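Local coordinates for Hen1 (PDB 3JWH), which methylates the 2'-hydroxyl of the 3'-terminal nucleotide of RNA, probably with S-adenosyl-L-methionine as the methyl donor, at residues Ile46-Ser51 with Trp83-Leu88; Asn29-Ile34 with Phe52-Thr57; Phe123-Phe128 with Glu180-Asn185. All coordinates share one frame; numbering follows the deposited sequence.

Contact 1. Residues Ile46-Ser51 with Trp83-Leu88; sequences ILLKDS and WERLQL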
loop_
_atom_site.group_PDB
_atom_site.type_symbol
_atom_site.label_atom_id
_atom_site.label_comp_id
_atom_site.label_asym_id
_atom_site.label_seq_id
_atom_site.Cartn_x
_atom_site.Cartn_y
_atom_site.Cartn_z
ATOM N N ILE A 46 -4.280 -0.341 12.382
ATOM C CA ILE A 46 -2.960 -0.194 12.979
ATOM C C ILE A 46 -2.441 1.250 12.965
ATOM O O ILE A 46 -1.818 1.690 13.919
ATOM C CB ILE A 46 -1.943 -1.147 12.269
ATOM C CG1 ILE A 46 -2.236 -2.594 12.680
ATOM C CG2 ILE A 46 -0.502 -0.791 12.647
ATOM C CD1 ILE A 46 -1.605 -3.631 11.781
ATOM N N LEU A 47 -2.696 1.995 11.890
ATOM C CA LEU A 47 -2.237 3.381 11.818
ATOM C C LEU A 47 -3.015 4.320 12.754
ATOM O O LEU A 47 -2.437 5.197 13.397
ATOM C CB LEU A 47 -2.363 3.909 10.380
ATOM C CG LEU A 47 -1.602 3.204 9.256
ATOM C CD1 LEU A 47 -1.754 4.011 7.966
ATOM C CD2 LEU A 47 -0.124 3.061 9.628
ATOM N N LEU A 48 -4.329 4.139 12.815
ATOM C CA LEU A 48 -5.191 4.978 13.643
ATOM C C LEU A 48 -4.846 4.833 15.126
ATOM O O LEU A 48 -4.869 5.808 15.883
ATOM C CB LEU A 48 -6.657 4.592 13.432
ATOM C CG LEU A 48 -7.719 5.684 13.200
ATOM C CD1 LEU A 48 -9.032 5.214 13.834
ATOM C CD2 LEU A 48 -7.297 7.026 13.783
ATOM N N LYS A 49 -4.534 3.611 15.533
ATOM C CA LYS A 49 -4.183 3.315 16.920
ATOM C C LYS A 49 -2.845 3.920 17.296
ATOM O O LYS A 49 -2.622 4.246 18.450
ATOM C CB LYS A 49 -4.110 1.799 17.154
ATOM C CG LYS A 49 -5.442 1.085 17.104
ATOM C CD LYS A 49 -5.270 -0.425 17.284
ATOM C CE LYS A 49 -4.459 -1.027 16.145
ATOM N NZ LYS A 49 -4.325 -2.508 16.245
ATOM N N ASP A 50 -1.970 4.075 16.313
ATOM C CA ASP A 50 -0.626 4.608 16.527
ATOM C C ASP A 50 -0.559 6.120 16.342
ATOM O O ASP A 50 -0.599 6.610 15.214
ATOM C CB ASP A 50 0.330 3.933 15.550
ATOM C CG ASP A 50 1.785 4.163 15.897
ATOM O OD1 ASP A 50 2.089 5.207 16.512
ATOM O OD2 ASP A 50 2.621 3.304 15.537
ATOM N N SER A 51 -0.419 6.850 17.445
ATOM C CA SER A 51 -0.363 8.313 17.413
ATOM C C SER A 51 0.788 8.946 16.617
ATOM O O SER A 51 0.869 10.177 16.494
ATOM C CB SER A 51 -0.367 8.860 18.846
ATOM O OG SER A 51 0.811 8.496 19.538
ATOM N N TRP A 83 -9.597 10.477 16.730
ATOM C CA TRP A 83 -10.549 10.006 15.742
ATOM C C TRP A 83 -10.615 10.907 14.507
ATOM O O TRP A 83 -10.863 10.427 13.400
ATOM C CB TRP A 83 -11.942 9.850 16.365
ATOM C CG TRP A 83 -12.083 8.708 17.352
ATOM C CD1 TRP A 83 -12.124 8.800 18.720
ATOM C CD2 TRP A 83 -12.251 7.315 17.044
ATOM N NE1 TRP A 83 -12.316 7.555 19.280
ATOM C CE2 TRP A 83 -12.397 6.628 18.275
ATOM C CE3 TRP A 83 -12.297 6.584 15.851
ATOM C CZ2 TRP A 83 -12.586 5.242 18.342
ATOM C CZ3 TRP A 83 -12.486 5.208 15.920
ATOM C CH2 TRP A 83 -12.629 4.553 17.158
ATOM N N GLU A 84 -10.379 12.206 14.691
ATOM C CA GLU A 84 -10.416 13.167 13.583
ATOM C C GLU A 84 -9.325 12.954 12.521
ATOM O O GLU A 84 -9.320 13.615 11.486
ATOM C CB GLU A 84 -10.304 14.595 14.115
ATOM C CG GLU A 84 -11.569 15.129 14.770
ATOM C CD GLU A 84 -12.777 15.107 13.834
ATOM O OE1 GLU A 84 -12.694 15.675 12.717
ATOM O OE2 GLU A 84 -13.816 14.526 14.221
ATOM N N ARG A 85 -8.405 12.037 12.786
ATOM C CA ARG A 85 -7.315 11.734 11.858
ATOM C C ARG A 85 -7.781 10.813 10.721
ATOM O O ARG A 85 -7.205 10.811 9.632
ATOM C CB ARG A 85 -6.161 11.079 12.626
ATOM C CG ARG A 85 -5.436 12.026 13.569
ATOM C CD ARG A 85 -4.812 11.324 14.779
ATOM N NE ARG A 85 -3.811 10.314 14.436
ATOM C CZ ARG A 85 -3.925 9.015 14.721
ATOM N NH1 ARG A 85 -5.000 8.566 15.351
ATOM N NH2 ARG A 85 -2.954 8.168 14.394
ATOM N N LEU A 86 -8.832 10.049 10.985
ATOM C CA LEU A 86 -9.384 9.092 10.031
ATOM C C LEU A 86 -10.362 9.645 8.996
ATOM O O LEU A 86 -11.142 10.537 9.272
ATOM C CB LEU A 86 -10.079 7.965 10.788
ATOM C CG LEU A 86 -10.781 6.957 9.878
ATOM C CD1 LEU A 86 -9.742 6.161 9.091
ATOM C CD2 LEU A 86 -11.657 6.043 10.713
ATOM N N GLN A 87 -10.330 9.065 7.807
ATOM C CA GLN A 87 -11.207 9.468 6.722
ATOM C C GLN A 87 -11.353 8.268 5.786
ATOM O O GLN A 87 -10.362 7.651 5.402
ATOM C CB GLN A 87 -10.594 10.657 5.977
ATOM C CG GLN A 87 -11.561 11.505 5.183
ATOM C CD GLN A 87 -10.844 12.502 4.279
ATOM O OE1 GLN A 87 -9.881 13.161 4.694
ATOM N NE2 GLN A 87 -11.315 12.626 3.047
ATOM N N LEU A 88 -12.593 7.940 5.440
ATOM C CA LEU A 88 -12.921 6.831 4.545
ATOM C C LEU A 88 -13.561 7.389 3.272
ATOM O O LEU A 88 -14.502 8.168 3.334
ATOM C CB LEU A 88 -13.888 5.877 5.242
ATOM C CG LEU A 88 -13.336 4.536 5.733
ATOM C CD1 LEU A 88 -11.975 4.696 6.355
ATOM C CD2 LEU A 88 -14.303 3.944 6.710
#

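Contact 2. Residues Asn29-Ile34 with Phe52-Thr57; sequences NARRVI and FFEQIT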
loop_
_atom_site.group_PDB
_atom_site.type_symbol
_atom_site.label_atom_id
_atom_site.label_comp_id
_atom_site.label_asym_id
_atom_site.label_seq_id
_atom_site.Cartn_x
_atom_site.Cartn_y
_atom_site.Cartn_z
ATOM N N ASN A 29 9.493 8.884 7.798
ATOM C CA ASN A 29 8.806 9.905 8.585
ATOM C C ASN A 29 7.534 10.368 7.856
ATOM O O ASN A 29 7.256 11.567 7.740
ATOM C CB ASN A 29 9.748 11.088 8.844
ATOM C CG ASN A 29 9.146 12.131 9.786
ATOM O OD1 ASN A 29 8.440 11.798 10.743
ATOM N ND2 ASN A 29 9.445 13.399 9.525
ATOM N N ALA A 30 6.773 9.393 7.363
ATOM C CA ALA A 30 5.526 9.640 6.647
ATOM C C ALA A 30 4.391 9.660 7.657
ATOM O O ALA A 30 3.874 8.622 8.039
ATOM C CB ALA A 30 5.298 8.539 5.612
ATOM N N ARG A 31 4.000 10.848 8.093
ATOM C CA ARG A 31 2.940 10.973 9.092
ATOM C C ARG A 31 1.526 10.968 8.510
ATOM O O ARG A 31 0.591 10.469 9.143
ATOM C CB ARG A 31 3.139 12.261 9.892
ATOM C CG ARG A 31 4.503 12.404 10.552
ATOM C CD ARG A 31 4.680 11.336 11.616
ATOM N NE ARG A 31 5.963 11.434 12.300
ATOM C CZ ARG A 31 6.350 12.476 13.028
ATOM N NH1 ARG A 31 5.549 13.523 13.173
ATOM N NH2 ARG A 31 7.544 12.470 13.611
ATOM N N ARG A 32 1.380 11.537 7.313
ATOM C CA ARG A 32 0.090 11.648 6.640
ATOM C C ARG A 32 0.017 10.555 5.596
ATOM O O ARG A 32 0.689 10.628 4.579
ATOM C CB ARG A 32 -0.017 13.012 5.963
ATOM C CG ARG A 32 0.245 14.193 6.880
ATOM C CD ARG A 32 -1.029 14.670 7.539
ATOM N NE ARG A 32 -0.781 15.613 8.628
ATOM C CZ ARG A 32 -1.742 16.196 9.336
ATOM N NH1 ARG A 32 -3.015 15.935 9.072
ATOM N NH2 ARG A 32 -1.428 17.012 10.329
ATOM N N VAL A 33 -0.826 9.557 5.824
ATOM C CA VAL A 33 -0.901 8.447 4.895
ATOM C C VAL A 33 -2.248 8.147 4.273
ATOM O O VAL A 33 -3.281 8.198 4.927
ATOM C CB VAL A 33 -0.429 7.125 5.578
ATOM C CG1 VAL A 33 -0.359 5.983 4.538
ATOM C CG2 VAL A 33 0.921 7.343 6.285
ATOM N N ILE A 34 -2.212 7.789 2.999
ATOM C CA ILE A 34 -3.413 7.417 2.310
ATOM C C ILE A 34 -3.265 5.988 1.800
ATOM O O ILE A 34 -2.362 5.680 1.049
ATOM C CB ILE A 34 -3.740 8.394 1.144
ATOM C CG1 ILE A 34 -5.016 7.940 0.444
ATOM C CG2 ILE A 34 -2.606 8.438 0.142
ATOM C CD1 ILE A 34 -5.595 8.987 -0.544
ATOM N N PHE A 52 1.679 8.123 16.074
ATOM C CA PHE A 52 2.797 8.629 15.273
ATOM C C PHE A 52 2.234 9.272 14.005
ATOM O O PHE A 52 2.723 10.293 13.526
ATOM C CB PHE A 52 3.720 7.469 14.882
ATOM C CG PHE A 52 4.710 7.814 13.800
ATOM C CD1 PHE A 52 5.921 8.425 14.111
ATOM C CD2 PHE A 52 4.435 7.514 12.471
ATOM C CE1 PHE A 52 6.852 8.727 13.112
ATOM C CE2 PHE A 52 5.353 7.812 11.464
ATOM C CZ PHE A 52 6.567 8.419 11.787
ATOM N N PHE A 53 1.197 8.639 13.476
ATOM C CA PHE A 53 0.510 9.058 12.268
ATOM C C PHE A 53 -0.441 10.211 12.555
ATOM O O PHE A 53 -1.222 10.159 13.501
ATOM C CB PHE A 53 -0.204 7.836 11.700
ATOM C CG PHE A 53 0.744 6.739 11.322
ATOM C CD1 PHE A 53 1.581 6.888 10.217
ATOM C CD2 PHE A 53 0.893 5.618 12.133
ATOM C CE1 PHE A 53 2.556 5.943 9.931
ATOM C CE2 PHE A 53 1.863 4.663 11.862
ATOM C CZ PHE A 53 2.700 4.824 10.760
ATOM N N GLU A 54 -0.343 11.258 11.743
ATOM C CA GLU A 54 -1.146 12.467 11.919
ATOM C C GLU A 54 -2.396 12.526 11.052
ATOM O O GLU A 54 -3.262 13.381 11.235
ATOM C CB GLU A 54 -0.271 13.701 11.681
ATOM C CG GLU A 54 0.681 14.006 12.840
ATOM C CD GLU A 54 1.527 15.251 12.612
ATOM O OE1 GLU A 54 1.029 16.236 12.006
ATOM O OE2 GLU A 54 2.694 15.255 13.064
ATOM N N GLN A 55 -2.490 11.606 10.106
ATOM C CA GLN A 55 -3.652 11.537 9.245
ATOM C C GLN A 55 -3.672 10.204 8.530
ATOM O O GLN A 55 -2.673 9.787 7.950
ATOM C CB GLN A 55 -3.655 12.675 8.234
ATOM C CG GLN A 55 -4.829 12.621 7.279
ATOM C CD GLN A 55 -4.929 13.880 6.425
ATOM O OE1 GLN A 55 -3.946 14.597 6.244
ATOM N NE2 GLN A 55 -6.112 14.140 5.892
ATOM N N ILE A 56 -4.814 9.538 8.617
ATOM C CA ILE A 56 -5.023 8.242 8.001
ATOM C C ILE A 56 -6.231 8.305 7.061
ATOM O O ILE A 56 -7.337 8.585 7.498
ATOM C CB ILE A 56 -5.319 7.140 9.071
ATOM C CG1 ILE A 56 -4.135 6.946 10.013
ATOM C CG2 ILE A 56 -5.650 5.852 8.405
ATOM C CD1 ILE A 56 -4.010 7.981 11.067
ATOM N N THR A 57 -6.025 8.060 5.772
ATOM C CA THR A 57 -7.138 8.044 4.845
ATOM C C THR A 57 -7.134 6.737 4.076
ATOM O O THR A 57 -6.114 6.361 3.527
ATOM C CB THR A 57 -7.070 9.190 3.823
ATOM O OG1 THR A 57 -7.245 10.439 4.492
ATOM C CG2 THR A 57 -8.164 9.024 2.784
HETATM O O HOH W 1 2.061 16.249 8.742
#

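Contact 3. Residues Phe123-Phe128 with Glu180-Asn185; sequences FERVLF and ERFAYN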
loop_
_atom_site.group_PDB
_atom_site.type_symbol
_atom_site.label_atom_id
_atom_site.label_comp_id
_atom_site.label_asym_id
_atom_site.label_seq_id
_atom_site.Cartn_x
_atom_site.Cartn_y
_atom_site.Cartn_z
ATOM N N PHE A 123 -3.972 3.546 -13.092
ATOM C CA PHE A 123 -3.665 3.669 -11.677
ATOM C C PHE A 123 -2.249 4.207 -11.491
ATOM O O PHE A 123 -1.995 5.015 -10.598
ATOM C CB PHE A 123 -3.808 2.308 -10.997
ATOM C CG PHE A 123 -3.349 2.293 -9.578
ATOM C CD1 PHE A 123 -3.882 3.183 -8.652
ATOM C CD2 PHE A 123 -2.367 1.405 -9.165
ATOM C CE1 PHE A 123 -3.441 3.190 -7.335
ATOM C CE2 PHE A 123 -1.918 1.404 -7.840
ATOM C CZ PHE A 123 -2.455 2.300 -6.924
ATOM N N GLU A 124 -1.332 3.761 -12.347
ATOM C CA GLU A 124 0.061 4.198 -12.274
ATOM C C GLU A 124 0.194 5.705 -12.418
ATOM O O GLU A 124 0.960 6.325 -11.693
ATOM C CB GLU A 124 0.915 3.503 -13.345
ATOM C CG GLU A 124 1.275 2.051 -13.024
ATOM C CD GLU A 124 1.800 1.286 -14.238
ATOM O OE1 GLU A 124 2.086 1.931 -15.273
ATOM O OE2 GLU A 124 1.933 0.044 -14.155
ATOM N N ARG A 125 -0.539 6.293 -13.362
ATOM C CA ARG A 125 -0.494 7.736 -13.559
ATOM C C ARG A 125 -1.145 8.432 -12.384
ATOM O O ARG A 125 -0.583 9.365 -11.819
ATOM C CB ARG A 125 -1.192 8.136 -14.856
ATOM C CG ARG A 125 -0.341 7.891 -16.094
ATOM C CD ARG A 125 -0.992 8.504 -17.312
ATOM N NE ARG A 125 -2.297 7.902 -17.562
ATOM C CZ ARG A 125 -2.471 6.666 -18.017
ATOM N NH1 ARG A 125 -1.417 5.899 -18.281
ATOM N NH2 ARG A 125 -3.699 6.196 -18.204
ATOM N N VAL A 126 -2.330 7.973 -12.011
ATOM C CA VAL A 126 -3.027 8.552 -10.881
ATOM C C VAL A 126 -2.092 8.626 -9.672
ATOM O O VAL A 126 -2.016 9.645 -8.983
ATOM C CB VAL A 126 -4.247 7.703 -10.499
ATOM C CG1 VAL A 126 -4.901 8.259 -9.237
ATOM C CG2 VAL A 126 -5.233 7.673 -11.651
ATOM N N LEU A 127 -1.362 7.543 -9.434
ATOM C CA LEU A 127 -0.466 7.462 -8.294
ATOM C C LEU A 127 0.909 8.136 -8.427
ATOM O O LEU A 127 1.303 8.939 -7.574
ATOM C CB LEU A 127 -0.281 5.983 -7.916
ATOM C CG LEU A 127 0.799 5.600 -6.904
ATOM C CD1 LEU A 127 0.463 6.130 -5.518
ATOM C CD2 LEU A 127 0.901 4.081 -6.875
ATOM N N PHE A 128 1.642 7.819 -9.485
ATOM C CA PHE A 128 2.978 8.379 -9.645
ATOM C C PHE A 128 3.093 9.702 -10.389
ATOM O O PHE A 128 4.171 10.280 -10.447
ATOM C CB PHE A 128 3.884 7.331 -10.296
ATOM C CG PHE A 128 4.080 6.093 -9.458
ATOM C CD1 PHE A 128 4.841 6.141 -8.288
ATOM C CD2 PHE A 128 3.509 4.882 -9.837
ATOM C CE1 PHE A 128 5.031 4.998 -7.513
ATOM C CE2 PHE A 128 3.691 3.737 -9.069
ATOM C CZ PHE A 128 4.454 3.793 -7.905
ATOM N N GLU A 180 11.498 4.708 -14.446
ATOM C CA GLU A 180 11.949 5.157 -15.760
ATOM C C GLU A 180 10.962 6.163 -16.344
ATOM O O GLU A 180 11.348 7.054 -17.097
ATOM C CB GLU A 180 12.090 3.960 -16.705
ATOM C CG GLU A 180 13.379 3.168 -16.540
ATOM C CD GLU A 180 13.284 1.743 -17.092
ATOM O OE1 GLU A 180 12.513 1.508 -18.054
ATOM O OE2 GLU A 180 13.995 0.851 -16.564
ATOM N N ARG A 181 9.692 6.016 -15.983
ATOM C CA ARG A 181 8.635 6.893 -16.467
ATOM C C ARG A 181 8.298 8.006 -15.501
ATOM O O ARG A 181 7.921 9.104 -15.919
ATOM C CB ARG A 181 7.360 6.090 -16.755
ATOM C CG ARG A 181 7.402 5.314 -18.068
ATOM C CD ARG A 181 6.050 4.697 -18.388
ATOM N NE ARG A 181 5.727 3.592 -17.493
ATOM C CZ ARG A 181 4.520 3.363 -16.983
ATOM N NH1 ARG A 181 3.502 4.168 -17.268
ATOM N NH2 ARG A 181 4.327 2.318 -16.193
ATOM N N PHE A 182 8.442 7.720 -14.211
ATOM C CA PHE A 182 8.122 8.680 -13.171
ATOM C C PHE A 182 9.325 9.119 -12.334
ATOM O O PHE A 182 10.335 8.429 -12.276
ATOM C CB PHE A 182 7.024 8.074 -12.309
ATOM C CG PHE A 182 5.827 7.645 -13.106
ATOM C CD1 PHE A 182 4.915 8.586 -13.580
ATOM C CD2 PHE A 182 5.637 6.299 -13.435
ATOM C CE1 PHE A 182 3.839 8.199 -14.364
ATOM C CE2 PHE A 182 4.565 5.906 -14.218
ATOM C CZ PHE A 182 3.661 6.851 -14.685
ATOM N N ALA A 183 9.210 10.276 -11.686
ATOM C CA ALA A 183 10.309 10.821 -10.880
ATOM C C ALA A 183 10.524 10.099 -9.546
ATOM O O ALA A 183 10.470 10.708 -8.477
ATOM C CB ALA A 183 10.086 12.336 -10.640
ATOM N N TYR A 184 10.774 8.798 -9.611
ATOM C CA TYR A 184 10.993 8.013 -8.401
ATOM C C TYR A 184 12.162 7.057 -8.536
ATOM O O TYR A 184 12.574 6.710 -9.636
ATOM C CB TYR A 184 9.761 7.158 -8.056
ATOM C CG TYR A 184 8.573 7.924 -7.566
ATOM C CD1 TYR A 184 7.730 8.589 -8.458
ATOM C CD2 TYR A 184 8.309 8.026 -6.200
ATOM C CE1 TYR A 184 6.658 9.341 -7.998
ATOM C CE2 TYR A 184 7.241 8.777 -5.739
ATOM C CZ TYR A 184 6.417 9.433 -6.640
ATOM O OH TYR A 184 5.347 10.183 -6.175
ATOM N N ASN A 185 12.677 6.641 -7.389
ATOM C CA ASN A 185 13.737 5.654 -7.324
ATOM C C ASN A 185 13.112 4.583 -6.415
ATOM O O ASN A 185 12.271 4.886 -5.554
ATOM C CB ASN A 185 15.007 6.264 -6.745
ATOM C CG ASN A 185 15.657 7.257 -7.695
ATOM O OD1 ASN A 185 16.131 8.306 -7.277
ATOM N ND2 ASN A 185 15.679 6.930 -8.980
HETATM O O HOH W 2 6.422 11.164 -11.355
#

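Contact 1. Residues Ile46-Ser51 with Trp83-Leu88
R85 reaches from the turn before strand 86-90 to the carbonyl oxygens of L47 and L48 at the end of helix 42-49. Its main bond runs from NH1 to L48 O, 2.8 Å long and nearly straight at 168°. The oxygen lies at the edge of the guanidinium, almost in its plane, and offers an in-plane lone pair. Across this contact R85 NH2 makes only weak bonds, to L47 O at 3.2 Å and to L48 O at 3.4 Å. R85 gets there by leaving the backbone with CG opposite its carbonyl carbon (chi1 -70°) and then folding at chi3 (60°), which turns the planar end onto the helix. F53 O and Q82 O accept further bonds from its NE and NH1, so the group is fixed in position and rotation. A cation set against backbone carbonyls at a helix C-terminus would probably be stabilised by the helix dipole.

L48 makes the apolar contacts with two of its atoms. CD1 meets the six-membered part of the W83 indole obliquely, 4.0 Å from CZ3. CG rests 4.1 Å from L86 CB, the two side chains crossing at about a right angle. Beside the polar grip, L48 CD2 comes close to R85 NH1, at 3.2 Å. The first torsion of L48 is nearly eclipsed, which may mean strain or an imprecisely placed side chain. W83 NE1 turns elsewhere, to a weak bond with L78 O, and the D50 carboxylate pairs with K26.

The type I turn from W83 to L86 thus delivers strand 86-90 to the sheet beside strand 55-60. Through R85 and L48 the contact ties this outermost strand to the first crossover helix, as in the Rossmann-like fold of class I methyltransferases.

Contact 2. Residues Asn29-Ile34 with Phe52-Thr57
The ring of F52 carries R31 over one face: CD sits 3.6 Å from the ring centroid, 15° off the normal, in a CH-pi contact, and NE lies above the rim. The guanidinium itself stands steeply to the ring, its plane edge directed at F52 CZ. F53 receives F52 CD2 over the centre of its own face, while R31 O approaches its edge. At the R32 guanidinium, E54 O lies over one face, and Q55 OE1 and a water stand at the edge.

E54 lies between the two arginines and splits its carboxylate between them. OE2 makes a weak salt-bridge bond to R31 NH1 at 3.3 Å, and OE1 another to R32 NH2 at 3.1 Å. Water 1 joins R32 NE to E54 OE1, weakly on the glutamate side. R32 bends at chi2 (-90°), which lays its chain across Q55; there NH1 bonds OE1 at 3.3 Å, coming from above the amide plane.

Beneath these polar ends the backbones pair. R31 O accepts E54 N at 2.9 Å and, weakly, Q55 N; V33 N then bonds Q55 O at 2.8 Å, and T57 N bonds V33 O at 2.9 Å. V33 and I56 turn to the sheet face packed by L47 of helix 42-49, where V33 CG2 also touches the F53 ring. R32, Q55, I34 and T57 take the other face, and T57 OG1 is bonded to the hydroxyl of Y103.

Strands 32-36 and 55-60 run parallel, with helix 42-49 as the connection between them: the first beta-alpha-beta crossover of a Rossmann-like methyltransferase, with an arginine-glutamate network at the N-terminal ends of the two strands.

Contact 3. Residues Phe123-Phe128 with Glu180-Asn185
An aromatic cluster of F128, F182 and Y184 pins helix 117-131 to the turn that leads from helix 168-181 into strand 184-188, an outermost strand of the sheet. F182 is clasped between two methylenes: F128 CB lies over one face, 3.7 Å from the ring centroid, and R181 CB over the opposite face. R125 CG meets the edge. F128 itself points an edge at the face of Y184, with CD1 3.7 Å from Y184 CE1 and the ring planes 74° apart, a T-shaped pair. The helix backbone presents F128 CB to the F182 face, and the first torsion, with CG opposite the carbonyl carbon (chi1 -63°), swings the F128 ring toward Y184. F207 adds a further edge-to-face partner to F128, and Y184 OH is bonded to P133 O.

Water 2 stands at the edge of the F182 ring and ties the backbones together. It donates to F128 O at 2.6 Å and accepts at 2.9 Å from A183 N, where the chain reverses in an inverse gamma turn.

Beside the rings, R181 bends at chi3 to bring NH2 to E124 OE1 in a salt bridge modelled at 2.5 Å, shorter than usual, so its exact length is doubtful; NH1 adds a weak bond to the same oxygen. The other oxygen, OE2, is bonded to W174 NE1. F182 CE2 lies over a face of the R181 guanidinium. With a serine in place of F182, F128 CB and the R181 chain would probably face a gap and the guanidinium be freer to turn.

Both oxygens of the buried E124 are therefore matched by donors. The aromatic cluster lies to one side of the pair, and the exposed arginine probably helps keep the carboxylate ionised.

How the contacts relate
Contacts 1 and 2 are neighbours at one end of the sheet: helix 42-49 and strand 55-60 belong to the same crossover, and a backbone bond from I56 N to R85 O joins the two contacts directly. Both are partly buried, and both set arginines among oxygens, backbone carbonyls in contact 1 and mainly side-chain acceptors in contact 2. Contact 3 lies toward the other outermost strand, its centre about 27 Å from that of contact 1 and 21 Å from that of contact 2. It is the more buried, built on aromatic rings with one salt bridge beside them. Only contact 2 pairs strand with strand; the other two tie helices to the segments entering the edge strands.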